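Local coordinates for variant surface glycoprotein MITAT 1.1 (Trypanosoma brucei brucei, PDB 5LY9) that forms, as the variant surface glycoprotein, a coat on the surface of the parasite that lets it evade the host immune response through antigenic variation, at residues Ala295-Leu300 and Gly305-Asp310; Gln64-Arg69 and Lys282-Pro287. All coordinates share one frame; numbering follows the deposited sequence.

Contact 1 of 2, residues Ala295-Leu300 and Gly305-Asp310; sequences AEATKL and GGLAAD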
loop_
_atom_site.group_PDB
_atom_site.type_symbol
_atom_site.label_atom_id
_atom_site.label_comp_id
_atom_site.label_asym_id
_atom_site.label_seq_id
_atom_site.Cartn_x
_atom_site.Cartn_y
_atom_site.Cartn_z
ATOM N N ALA A 295 -31.682 -3.677 -28.940
ATOM C CA ALA A 295 -31.813 -2.266 -29.266
ATOM C C ALA A 295 -30.464 -1.532 -29.149
ATOM O O ALA A 295 -30.143 -0.635 -29.928
ATOM C CB ALA A 295 -32.848 -1.619 -28.377
ATOM N N GLU A 296 -29.652 -1.966 -28.211
ATOM C CA GLU A 296 -28.329 -1.300 -28.041
ATOM C C GLU A 296 -27.410 -1.473 -29.230
ATOM O O GLU A 296 -26.778 -0.481 -29.701
ATOM C CB GLU A 296 -27.632 -1.704 -26.753
ATOM C CG GLU A 296 -28.392 -1.338 -25.505
ATOM C CD GLU A 296 -29.378 -2.395 -25.071
ATOM O OE1 GLU A 296 -29.685 -3.317 -25.836
ATOM O OE2 GLU A 296 -29.883 -2.309 -23.934
ATOM N N ALA A 297 -27.329 -2.706 -29.706
ATOM C CA ALA A 297 -26.556 -3.027 -30.906
ATOM C C ALA A 297 -27.017 -2.259 -32.138
ATOM O O ALA A 297 -26.197 -1.684 -32.894
ATOM C CB ALA A 297 -26.584 -4.531 -31.192
ATOM N N THR A 298 -28.328 -2.184 -32.311
ATOM C CA THR A 298 -28.920 -1.447 -33.430
ATOM C C THR A 298 -28.603 -0.002 -33.341
ATOM O O THR A 298 -28.224 0.580 -34.331
ATOM C CB THR A 298 -30.435 -1.618 -33.410
ATOM O OG1 THR A 298 -30.698 -3.008 -33.619
ATOM C CG2 THR A 298 -31.059 -0.836 -34.510
ATOM N N LYS A 299 -28.705 0.598 -32.144
ATOM C CA LYS A 299 -28.394 2.009 -31.998
ATOM C C LYS A 299 -26.908 2.262 -32.245
ATOM O O LYS A 299 -26.522 3.243 -32.858
ATOM C CB LYS A 299 -28.766 2.482 -30.611
ATOM C CG LYS A 299 -28.450 3.935 -30.378
ATOM C CD LYS A 299 -29.306 4.794 -31.253
ATOM C CE LYS A 299 -29.323 6.149 -30.703
ATOM N NZ LYS A 299 -30.146 7.091 -31.550
ATOM N N LEU A 300 -26.034 1.383 -31.716
ATOM C CA LEU A 300 -24.602 1.532 -31.963
ATOM C C LEU A 300 -24.254 1.493 -33.454
ATOM O O LEU A 300 -23.362 2.235 -33.907
ATOM C CB LEU A 300 -23.744 0.471 -31.224
ATOM C CG LEU A 300 -23.751 0.589 -29.697
ATOM C CD1 LEU A 300 -23.289 -0.691 -29.025
ATOM C CD2 LEU A 300 -22.846 1.732 -29.324
ATOM N N GLY A 305 -21.703 3.220 -37.489
ATOM C CA GLY A 305 -21.476 2.561 -38.748
ATOM C C GLY A 305 -21.133 1.095 -38.685
ATOM O O GLY A 305 -20.765 0.494 -39.701
ATOM N N GLY A 306 -21.291 0.474 -37.512
ATOM C CA GLY A 306 -20.942 -0.958 -37.320
ATOM C C GLY A 306 -20.591 -1.190 -35.841
ATOM O O GLY A 306 -20.733 -0.278 -35.026
ATOM N N LEU A 307 -20.192 -2.387 -35.525
ATOM C CA LEU A 307 -19.850 -2.785 -34.155
ATOM C C LEU A 307 -18.372 -3.044 -33.944
ATOM O O LEU A 307 -17.941 -3.327 -32.826
ATOM C CB LEU A 307 -20.671 -3.992 -33.739
ATOM C CG LEU A 307 -22.218 -3.889 -33.727
ATOM C CD1 LEU A 307 -22.947 -5.224 -33.472
ATOM C CD2 LEU A 307 -22.671 -2.812 -32.754
ATOM N N ALA A 308 -17.548 -2.909 -34.968
ATOM C CA ALA A 308 -16.120 -3.133 -34.734
ATOM C C ALA A 308 -15.608 -2.056 -33.775
ATOM O O ALA A 308 -16.039 -0.887 -33.821
ATOM C CB ALA A 308 -15.374 -3.052 -36.040
ATOM N N ALA A 309 -14.639 -2.426 -32.932
ATOM C CA ALA A 309 -14.150 -1.515 -31.912
ATOM C C ALA A 309 -13.608 -0.242 -32.483
ATOM O O ALA A 309 -13.752 0.800 -31.846
ATOM C CB ALA A 309 -13.083 -2.174 -31.022
ATOM N N ASP A 310 -13.000 -0.291 -33.657
ATOM C CA ASP A 310 -12.385 0.926 -34.214
ATOM C C ASP A 310 -13.388 1.959 -34.768
ATOM O O ASP A 310 -12.953 3.033 -35.177
ATOM C CB ASP A 310 -11.344 0.601 -35.291
ATOM C CG ASP A 310 -11.873 -0.165 -36.435
ATOM O OD1 ASP A 310 -13.091 -0.251 -36.724
ATOM O OD2 ASP A 310 -11.006 -0.682 -37.231
#

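Contact 2 of 2, residues Gln64-Arg69 and Lys282-Pro287; sequences QLTLLR and KTLLLP. Unlike the reference sequence in segment 64-69: L65 (reference Ser).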
loop_
_atom_site.group_PDB
_atom_site.type_symbol
_atom_site.label_atom_id
_atom_site.label_comp_id
_atom_site.label_asym_id
_atom_site.label_seq_id
_atom_site.Cartn_x
_atom_site.Cartn_y
_atom_site.Cartn_z
ATOM N N GLN A 64 -23.109 10.370 -30.344
ATOM C CA GLN A 64 -21.839 9.597 -30.292
ATOM C C GLN A 64 -20.929 10.147 -29.189
ATOM O O GLN A 64 -20.373 9.414 -28.367
ATOM C CB GLN A 64 -21.101 9.736 -31.621
ATOM C CG GLN A 64 -21.843 9.105 -32.780
ATOM C CD GLN A 64 -22.868 9.974 -33.492
ATOM O OE1 GLN A 64 -23.327 11.003 -33.009
ATOM N NE2 GLN A 64 -23.307 9.497 -34.654
ATOM N N LEU A 65 -20.837 11.452 -29.114
ATOM C CA LEU A 65 -19.884 12.083 -28.164
ATOM C C LEU A 65 -20.416 12.045 -26.703
ATOM O O LEU A 65 -19.659 11.845 -25.762
ATOM C CB LEU A 65 -19.601 13.512 -28.609
ATOM C CG LEU A 65 -18.788 13.544 -29.926
ATOM C CD1 LEU A 65 -18.545 14.957 -30.345
ATOM C CD2 LEU A 65 -17.441 12.889 -29.733
ATOM N N THR A 66 -21.718 12.203 -26.542
ATOM C CA THR A 66 -22.363 12.049 -25.230
ATOM C C THR A 66 -22.076 10.653 -24.676
ATOM O O THR A 66 -21.705 10.502 -23.527
ATOM C CB THR A 66 -23.837 12.304 -25.290
ATOM O OG1 THR A 66 -24.083 13.681 -25.632
ATOM C CG2 THR A 66 -24.526 12.020 -23.996
ATOM N N LEU A 67 -22.291 9.656 -25.505
ATOM C CA LEU A 67 -22.034 8.274 -25.164
ATOM C C LEU A 67 -20.621 8.057 -24.762
ATOM O O LEU A 67 -20.325 7.418 -23.709
ATOM C CB LEU A 67 -22.403 7.402 -26.323
ATOM C CG LEU A 67 -22.153 5.938 -26.066
ATOM C CD1 LEU A 67 -22.999 5.382 -24.889
ATOM C CD2 LEU A 67 -22.358 5.155 -27.295
ATOM N N LEU A 68 -19.651 8.591 -25.530
ATOM C CA LEU A 68 -18.270 8.367 -25.215
ATOM C C LEU A 68 -17.870 9.081 -23.915
ATOM O O LEU A 68 -17.135 8.529 -23.116
ATOM C CB LEU A 68 -17.370 8.823 -26.385
ATOM C CG LEU A 68 -17.453 7.900 -27.574
ATOM C CD1 LEU A 68 -16.835 8.578 -28.836
ATOM C CD2 LEU A 68 -16.809 6.588 -27.325
ATOM N N ARG A 69 -18.385 10.290 -23.704
ATOM C CA ARG A 69 -18.125 11.072 -22.469
ATOM C C ARG A 69 -18.643 10.291 -21.287
ATOM O O ARG A 69 -17.967 10.175 -20.282
ATOM C CB ARG A 69 -18.823 12.402 -22.611
ATOM C CG ARG A 69 -18.741 13.322 -21.383
ATOM C CD ARG A 69 -20.050 13.462 -20.643
ATOM N NE ARG A 69 -19.866 14.480 -19.619
ATOM C CZ ARG A 69 -19.971 15.794 -19.816
ATOM N NH1 ARG A 69 -20.390 16.331 -20.960
ATOM N NH2 ARG A 69 -19.644 16.594 -18.840
ATOM N N LYS A 282 -28.424 2.337 -23.439
ATOM C CA LYS A 282 -29.738 2.191 -22.846
ATOM C C LYS A 282 -30.005 3.325 -21.841
ATOM O O LYS A 282 -31.010 4.016 -21.971
ATOM C CB LYS A 282 -29.851 0.866 -22.159
ATOM C CG LYS A 282 -31.260 0.722 -21.576
ATOM C CD LYS A 282 -31.481 -0.656 -21.040
ATOM C CE LYS A 282 -32.882 -0.744 -20.418
ATOM N NZ LYS A 282 -32.883 -1.937 -19.547
ATOM N N THR A 283 -29.053 3.620 -21.003
ATOM C CA THR A 283 -29.157 4.720 -20.029
ATOM C C THR A 283 -29.377 6.092 -20.636
ATOM O O THR A 283 -30.232 6.831 -20.137
ATOM C CB THR A 283 -27.914 4.754 -19.155
ATOM O OG1 THR A 283 -27.878 3.510 -18.449
ATOM C CG2 THR A 283 -27.912 5.939 -18.086
ATOM N N LEU A 284 -28.586 6.470 -21.648
ATOM C CA LEU A 284 -28.549 7.849 -22.160
ATOM C C LEU A 284 -29.272 8.068 -23.450
ATOM O O LEU A 284 -29.726 9.157 -23.706
ATOM C CB LEU A 284 -27.078 8.273 -22.348
ATOM C CG LEU A 284 -26.264 8.448 -21.059
ATOM C CD1 LEU A 284 -24.797 8.735 -21.397
ATOM C CD2 LEU A 284 -26.925 9.503 -20.152
ATOM N N LEU A 285 -29.417 7.041 -24.287
ATOM C CA LEU A 285 -29.849 7.283 -25.662
ATOM C C LEU A 285 -31.169 6.630 -26.065
ATOM O O LEU A 285 -31.841 7.134 -26.928
ATOM C CB LEU A 285 -28.692 6.934 -26.617
ATOM C CG LEU A 285 -27.336 7.575 -26.471
ATOM C CD1 LEU A 285 -26.338 7.181 -27.611
ATOM C CD2 LEU A 285 -27.413 9.075 -26.503
ATOM N N LEU A 286 -31.533 5.496 -25.498
ATOM C CA LEU A 286 -32.752 4.821 -25.876
ATOM C C LEU A 286 -33.979 5.442 -25.205
ATOM O O LEU A 286 -33.906 5.855 -24.070
ATOM C CB LEU A 286 -32.686 3.375 -25.534
ATOM C CG LEU A 286 -31.641 2.547 -26.362
ATOM C CD1 LEU A 286 -31.681 1.075 -25.969
ATOM C CD2 LEU A 286 -31.682 2.660 -27.846
ATOM N N PRO A 287 -35.112 5.502 -25.894
ATOM C CA PRO A 287 -36.350 5.771 -25.164
ATOM C C PRO A 287 -36.638 4.750 -24.056
ATOM O O PRO A 287 -36.330 3.552 -24.202
ATOM C CB PRO A 287 -37.414 5.625 -26.220
ATOM C CG PRO A 287 -36.759 5.405 -27.549
ATOM C CD PRO A 287 -35.326 5.055 -27.284
#

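Contact 1 of 2, residues Ala295-Leu300 and Gly305-Asp310
L300 N donates to E296 O at 2.8 Å within helix 295-304; L307, beyond the glycine-terminated end of that helix, folds back onto L300. This is a C-capping turn: G305 is the first residue to leave helical geometry, with a positive phi of 85°, and G306, with phi 153°, carries the chain on into the loop before helix 313-321. L300 and L307, whose CA atoms lie 6.8 Å apart, are the closest pair of residues by backbone position.

The link between the two segments is apolar, with no hydrogen bond across it. L307 is bent by a first torsion of -60°, which sets CG beside the backbone N and opposite the carbonyl carbon, and its forked end reaches the helix. One branch, CD2, lies 3.8 Å from L300 CB and also abuts a polar atom, the helix carbonyl A297 O, at 3.7 Å. The other branch, CD1, rests more loosely on the A297 methyl, 4.3 Å from its CB. Behind this seam L300 packs on V281 of helix 275-285. On the loop side, L307 shares backbone hydrogen bonding with L271, and its side chain touches the adjoining D272. Nearer the glycines the backbone merely passes close by, L300 O lying 3.8 Å from G306 O without a bond between them.

Contact 2 of 2, residues Gln64-Arg69 and Lys282-Pro287
First torsions of -68° in L284 and -56° in L285 set each CG opposite the carbonyl carbon, and extended second torsions then carry the two CD1 methyls forward onto helix 62-114. The contact is a helix-on-helix packing in the N-terminal domain of an A-type VSG, the part of the longer protein that this chain represents: the C-terminal part of helix 275-285, with a wider pi-type turn at 282-285, meets the beginning of the long helix 62-114. The nearest pair of CA atoms, those of L67 and L284, is 7.2 Å apart, and no hydrogen bond joins the segments.

L285 reaches L67 near the root of its side chain rather than at its branched end, CD1 lying 4.1 Å from L67 CB. The isobutyl group of L67 is swung away from its backbone N (chi1 179°) and packs instead on L277, L280 and V281 of helix 275-285 and on F304 of helix 295-304. T66 presents two chemically different faces. Its hydroxyl OG1 is hydrogen-bonded back to L62 O, within its own helix, while the CG2 methyl, anti to the backbone N, meets L284, whose side chain crosses that of T66 obliquely.

The dimer closes over this seam, since M355 of the second subunit packs on both T66 and L285, and N352 of that subunit on L284. L284 and L285 thus pack both within the chain and against the second subunit. L284 CD1 rests against T66, 4.1 Å from T66 O and 4.2 Å from T66 CG2.

Overall arrangement
Contacts 1 and 2 lie on the same side of the chain's centre, about 12 Å apart between their centres, and meet around helix 295-304, which follows helix 275-285 in the chain. The leucine ends at L300 CD2 and L67 CD2, 4.0 Å apart, join them directly, and L286 adds a second bridge, its CD1 lying 3.8 Å from A295 CB. K299 NZ, hydrogen-bonded to Q63 OE1, and Q64 NE2, hydrogen-bonded to L303 O, tie helix 295-304 to the start of helix 62-114. Contact 1 is a surface turn, whereas contact 2 is buried against the second subunit. An attached glycan sugar lies about 13 Å from the L67 side chain.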